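Local coordinates for protein cyanophycinase-like exopeptidase (actinobacterium SCGC AAA027-L06, PDB 6NQC) that probably hydrolyses peptide bonds as a serine peptidase of family S51, related to the cyanophycin-degrading exopeptidases, at residues K55-R67 with Q83-L97. Residues are numbered along the deposited sequence; the frame is centred on the assembly and turned at random.
Sequences KPIFLQIPTAAGR and QADRLGYESKFLPVL. With SO4 (sulfate ion), chain B.
Phe58 packs against Ala84 of helix 70-87 within a beta-alpha-beta crossover: strands 57-61 and 90-93 run parallel, joined through that helix, and 90-93 is an outermost strand of the main sheet. Four backbone bonds set the register, the straightest being Phe58 N to Glu90 O (N-H...O 172°). With CG anti to the backbone N (chi1 -169°), the Phe58 ring is directed to the sheet face that helix 70-87 packs on. Its edge meets Gln83 CG, 4.1 Å from Phe58 CE2, and Phe58 CD2 lies 4.1 Å from Ala84 CB. One ring face takes the Gln60 amide, NE2 lying 3.5 Å above the plane over the ring centre; this nitrogen donates to Gly80 O in the helix, which helps hold the amide over the ring. On the sheet face carrying Ile57 and Leu59, Ile57 CD1 lies 4.0 Å from Lys92 CG, while Lys92 NZ forms a salt bridge with Glu90. Farther along, Leu59 CD2 abuts both methyls of Leu94, 3.7 Å from Leu94 CD2. The Pro62 ring meets the far end of Phe93, with Pro62 CG 3.4 Å from Phe93 CZ. Past the strand ends, Thr63 OG1 donates to Val96 O at 2.7 Å, tilted 17° from the carbonyl plane.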
# COMPACT_ATOMS: atom_id res chain seq x y z
N LYS A 55 -17.42 -7.62 -2.93
CA LYS A 55 -17.15 -9.00 -3.23
C LYS A 55 -15.96 -9.50 -2.41
O LYS A 55 -14.94 -8.80 -2.30
CB LYS A 55 -16.81 -9.19 -4.71
CG LYS A 55 -17.99 -9.10 -5.67
CD LYS A 55 -17.52 -9.50 -7.08
CE LYS A 55 -18.32 -8.80 -8.18
NZ LYS A 55 -18.40 -9.63 -9.43
N PRO A 56 -16.01 -10.72 -1.91
CA PRO A 56 -14.91 -11.23 -1.06
C PRO A 56 -13.69 -11.68 -1.85
O PRO A 56 -13.24 -12.81 -1.79
CB PRO A 56 -15.60 -12.41 -0.35
CG PRO A 56 -16.54 -12.97 -1.42
CD PRO A 56 -17.08 -11.73 -2.12
N ILE A 57 -13.11 -10.75 -2.61
CA ILE A 57 -11.91 -11.07 -3.39
C ILE A 57 -10.69 -10.32 -2.83
O ILE A 57 -10.81 -9.22 -2.28
CB ILE A 57 -12.06 -10.77 -4.91
CG1 ILE A 57 -12.52 -9.34 -5.12
CG2 ILE A 57 -13.02 -11.78 -5.58
CD1 ILE A 57 -12.23 -8.85 -6.51
N PHE A 58 -9.52 -10.95 -2.98
CA PHE A 58 -8.19 -10.44 -2.64
C PHE A 58 -7.54 -10.08 -3.96
O PHE A 58 -6.94 -10.92 -4.64
CB PHE A 58 -7.42 -11.52 -1.90
CG PHE A 58 -6.15 -11.08 -1.25
CD1 PHE A 58 -5.55 -9.85 -1.54
CD2 PHE A 58 -5.54 -11.91 -0.33
CE1 PHE A 58 -4.36 -9.50 -0.91
CE2 PHE A 58 -4.36 -11.54 0.30
CZ PHE A 58 -3.77 -10.34 0.00
N LEU A 59 -7.69 -8.82 -4.36
CA LEU A 59 -7.22 -8.34 -5.65
C LEU A 59 -5.78 -7.86 -5.48
O LEU A 59 -5.49 -7.05 -4.59
CB LEU A 59 -8.15 -7.24 -6.15
CG LEU A 59 -8.23 -7.00 -7.65
CD1 LEU A 59 -9.52 -6.28 -8.05
CD2 LEU A 59 -7.02 -6.15 -8.02
N GLN A 60 -4.88 -8.38 -6.29
CA GLN A 60 -3.44 -8.21 -6.10
C GLN A 60 -2.85 -7.53 -7.32
O GLN A 60 -3.08 -7.96 -8.46
CB GLN A 60 -2.77 -9.55 -5.84
CG GLN A 60 -3.31 -10.18 -4.60
CD GLN A 60 -2.92 -11.63 -4.44
OE1 GLN A 60 -2.25 -12.20 -5.30
NE2 GLN A 60 -3.29 -12.21 -3.30
N ILE A 61 -2.17 -6.41 -7.09
CA ILE A 61 -1.66 -5.58 -8.18
C ILE A 61 -0.15 -5.49 -8.06
O ILE A 61 0.40 -4.91 -7.09
CB ILE A 61 -2.33 -4.19 -8.18
CG1 ILE A 61 -3.83 -4.36 -8.38
CG2 ILE A 61 -1.72 -3.35 -9.25
CD1 ILE A 61 -4.60 -3.09 -8.41
N PRO A 62 0.58 -6.10 -9.01
CA PRO A 62 2.03 -6.22 -8.88
C PRO A 62 2.77 -5.23 -9.74
O PRO A 62 3.95 -5.44 -10.04
CB PRO A 62 2.27 -7.66 -9.37
CG PRO A 62 1.33 -7.71 -10.55
CD PRO A 62 0.08 -6.93 -10.12
N THR A 63 2.11 -4.17 -10.16
CA THR A 63 2.70 -3.25 -11.11
C THR A 63 4.04 -2.68 -10.68
O THR A 63 4.86 -2.34 -11.54
CB THR A 63 1.71 -2.08 -11.34
OG1 THR A 63 0.43 -2.65 -11.64
CG2 THR A 63 2.17 -1.17 -12.47
N ALA A 64 4.28 -2.53 -9.37
CA ALA A 64 5.59 -2.10 -8.90
C ALA A 64 6.69 -3.00 -9.44
O ALA A 64 7.83 -2.54 -9.57
CB ALA A 64 5.65 -2.06 -7.37
N ALA A 65 6.38 -4.26 -9.77
CA ALA A 65 7.36 -5.20 -10.27
C ALA A 65 7.27 -5.38 -11.77
O ALA A 65 7.83 -6.35 -12.30
CB ALA A 65 7.20 -6.54 -9.55
N GLY A 66 6.55 -4.49 -12.47
CA GLY A 66 6.24 -4.64 -13.88
C GLY A 66 7.43 -4.64 -14.83
O GLY A 66 7.28 -5.04 -15.98
N ARG A 67 8.59 -4.18 -14.39
CA ARG A 67 9.78 -4.29 -15.22
C ARG A 67 10.58 -5.55 -14.93
O ARG A 67 11.60 -5.79 -15.58
CB ARG A 67 10.68 -3.06 -15.05
CG ARG A 67 10.00 -1.76 -15.54
CD ARG A 67 10.97 -0.76 -16.22
NE ARG A 67 11.51 0.20 -15.27
CZ ARG A 67 11.31 1.52 -15.31
NH1 ARG A 67 10.58 2.08 -16.29
NH2 ARG A 67 11.84 2.30 -14.38
N GLN A 83 -1.32 -17.24 -0.43
CA GLN A 83 -1.85 -16.54 0.74
C GLN A 83 -3.38 -16.55 0.70
O GLN A 83 -4.03 -16.89 1.69
CB GLN A 83 -1.31 -15.12 0.83
CG GLN A 83 -1.86 -14.33 2.01
CD GLN A 83 -1.04 -14.50 3.25
OE1 GLN A 83 -0.61 -15.61 3.57
NE2 GLN A 83 -0.82 -13.41 3.98
N ALA A 84 -3.96 -16.19 -0.44
CA ALA A 84 -5.41 -16.13 -0.56
C ALA A 84 -6.03 -17.50 -0.25
O ALA A 84 -7.07 -17.59 0.41
CB ALA A 84 -5.80 -15.67 -1.95
N ASP A 85 -5.40 -18.57 -0.73
CA ASP A 85 -5.89 -19.91 -0.42
C ASP A 85 -5.84 -20.21 1.08
O ASP A 85 -6.78 -20.77 1.64
CB ASP A 85 -5.06 -20.95 -1.18
CG ASP A 85 -5.35 -20.94 -2.69
OD1 ASP A 85 -6.37 -20.34 -3.11
OD2 ASP A 85 -4.54 -21.53 -3.45
N ARG A 86 -4.75 -19.83 1.75
CA ARG A 86 -4.68 -20.04 3.19
C ARG A 86 -5.78 -19.28 3.92
O ARG A 86 -6.28 -19.74 4.94
CB ARG A 86 -3.31 -19.61 3.73
CG ARG A 86 -2.15 -20.48 3.26
CD ARG A 86 -0.88 -20.24 4.08
NE ARG A 86 -0.28 -18.95 3.78
CZ ARG A 86 0.58 -18.74 2.78
NH1 ARG A 86 0.95 -19.74 2.01
NH2 ARG A 86 1.06 -17.52 2.58
N LEU A 87 -6.14 -18.08 3.44
CA LEU A 87 -7.12 -17.29 4.16
C LEU A 87 -8.56 -17.67 3.81
O LEU A 87 -9.48 -17.34 4.56
CB LEU A 87 -6.93 -15.80 3.88
CG LEU A 87 -5.53 -15.30 4.16
CD1 LEU A 87 -5.41 -13.79 3.90
CD2 LEU A 87 -5.17 -15.58 5.59
N GLY A 88 -8.78 -18.33 2.66
CA GLY A 88 -10.12 -18.72 2.27
C GLY A 88 -10.85 -17.78 1.35
O GLY A 88 -12.08 -17.84 1.31
N TYR A 89 -10.15 -16.95 0.57
CA TYR A 89 -10.78 -16.05 -0.38
C TYR A 89 -10.14 -16.20 -1.75
O TYR A 89 -8.94 -16.48 -1.88
CB TYR A 89 -10.67 -14.58 0.10
CG TYR A 89 -11.20 -14.41 1.50
CD1 TYR A 89 -12.56 -14.25 1.74
CD2 TYR A 89 -10.35 -14.45 2.58
CE1 TYR A 89 -13.05 -14.12 3.03
CE2 TYR A 89 -10.81 -14.30 3.86
CZ TYR A 89 -12.16 -14.16 4.09
OH TYR A 89 -12.59 -14.02 5.37
N GLU A 90 -10.98 -16.04 -2.78
CA GLU A 90 -10.50 -16.05 -4.15
C GLU A 90 -9.58 -14.85 -4.41
O GLU A 90 -9.90 -13.71 -4.05
CB GLU A 90 -11.69 -15.99 -5.09
CG GLU A 90 -11.31 -16.23 -6.53
CD GLU A 90 -12.47 -16.04 -7.46
OE1 GLU A 90 -13.51 -15.54 -6.99
OE2 GLU A 90 -12.32 -16.38 -8.66
N SER A 91 -8.42 -15.11 -4.99
CA SER A 91 -7.53 -14.04 -5.42
C SER A 91 -7.84 -13.65 -6.86
O SER A 91 -8.38 -14.44 -7.64
CB SER A 91 -6.08 -14.50 -5.27
OG SER A 91 -5.92 -15.73 -5.95
N LYS A 92 -7.51 -12.40 -7.19
CA LYS A 92 -7.56 -11.90 -8.56
C LYS A 92 -6.24 -11.17 -8.80
O LYS A 92 -6.06 -10.05 -8.29
CB LYS A 92 -8.74 -10.96 -8.77
CG LYS A 92 -10.09 -11.63 -8.49
CD LYS A 92 -10.41 -12.64 -9.56
CE LYS A 92 -11.90 -12.76 -9.79
NZ LYS A 92 -12.21 -13.98 -10.59
N PHE A 93 -5.32 -11.82 -9.49
CA PHE A 93 -4.06 -11.20 -9.92
C PHE A 93 -4.31 -10.36 -11.16
O PHE A 93 -4.82 -10.86 -12.16
CB PHE A 93 -3.04 -12.29 -10.21
CG PHE A 93 -1.65 -11.80 -10.45
CD1 PHE A 93 -0.85 -11.37 -9.41
CD2 PHE A 93 -1.11 -11.87 -11.73
CE1 PHE A 93 0.42 -10.97 -9.63
CE2 PHE A 93 0.18 -11.49 -11.95
CZ PHE A 93 0.96 -11.04 -10.91
N LEU A 94 -3.96 -9.09 -11.09
CA LEU A 94 -4.17 -8.15 -12.21
C LEU A 94 -2.82 -7.89 -12.84
O LEU A 94 -2.04 -7.09 -12.30
CB LEU A 94 -4.76 -6.83 -11.72
CG LEU A 94 -6.21 -6.55 -12.11
CD1 LEU A 94 -7.05 -7.64 -11.51
CD2 LEU A 94 -6.65 -5.20 -11.62
N PRO A 95 -2.49 -8.55 -13.95
CA PRO A 95 -1.10 -8.40 -14.49
C PRO A 95 -0.93 -7.08 -15.24
O PRO A 95 -0.82 -7.04 -16.42
CB PRO A 95 -1.02 -9.61 -15.43
CG PRO A 95 -2.44 -9.90 -15.86
CD PRO A 95 -3.30 -9.55 -14.68
N VAL A 96 -1.00 -5.98 -14.48
CA VAL A 96 -0.86 -4.64 -15.06
C VAL A 96 0.62 -4.30 -14.97
O VAL A 96 1.12 -3.92 -13.91
CB VAL A 96 -1.74 -3.62 -14.35
CG1 VAL A 96 -1.43 -2.21 -14.82
CG2 VAL A 96 -3.21 -3.94 -14.61
N LEU A 97 1.33 -4.46 -16.08
CA LEU A 97 2.78 -4.35 -16.03
C LEU A 97 3.32 -3.11 -16.71
O LEU A 97 4.47 -2.73 -16.45
CB LEU A 97 3.42 -5.59 -16.66
CG LEU A 97 2.89 -6.93 -16.18
CD1 LEU A 97 3.70 -8.06 -16.80
CD2 LEU A 97 2.90 -7.06 -14.67
S SO4 B . -6.53 -15.01 -11.48
O1 SO4 B . -5.84 -14.91 -12.79
O2 SO4 B . -6.73 -16.42 -11.12
O3 SO4 B . -7.86 -14.36 -11.55
O4 SO4 B . -5.68 -14.42 -10.45
O HOH W 1 -13.79 -15.36 -2.26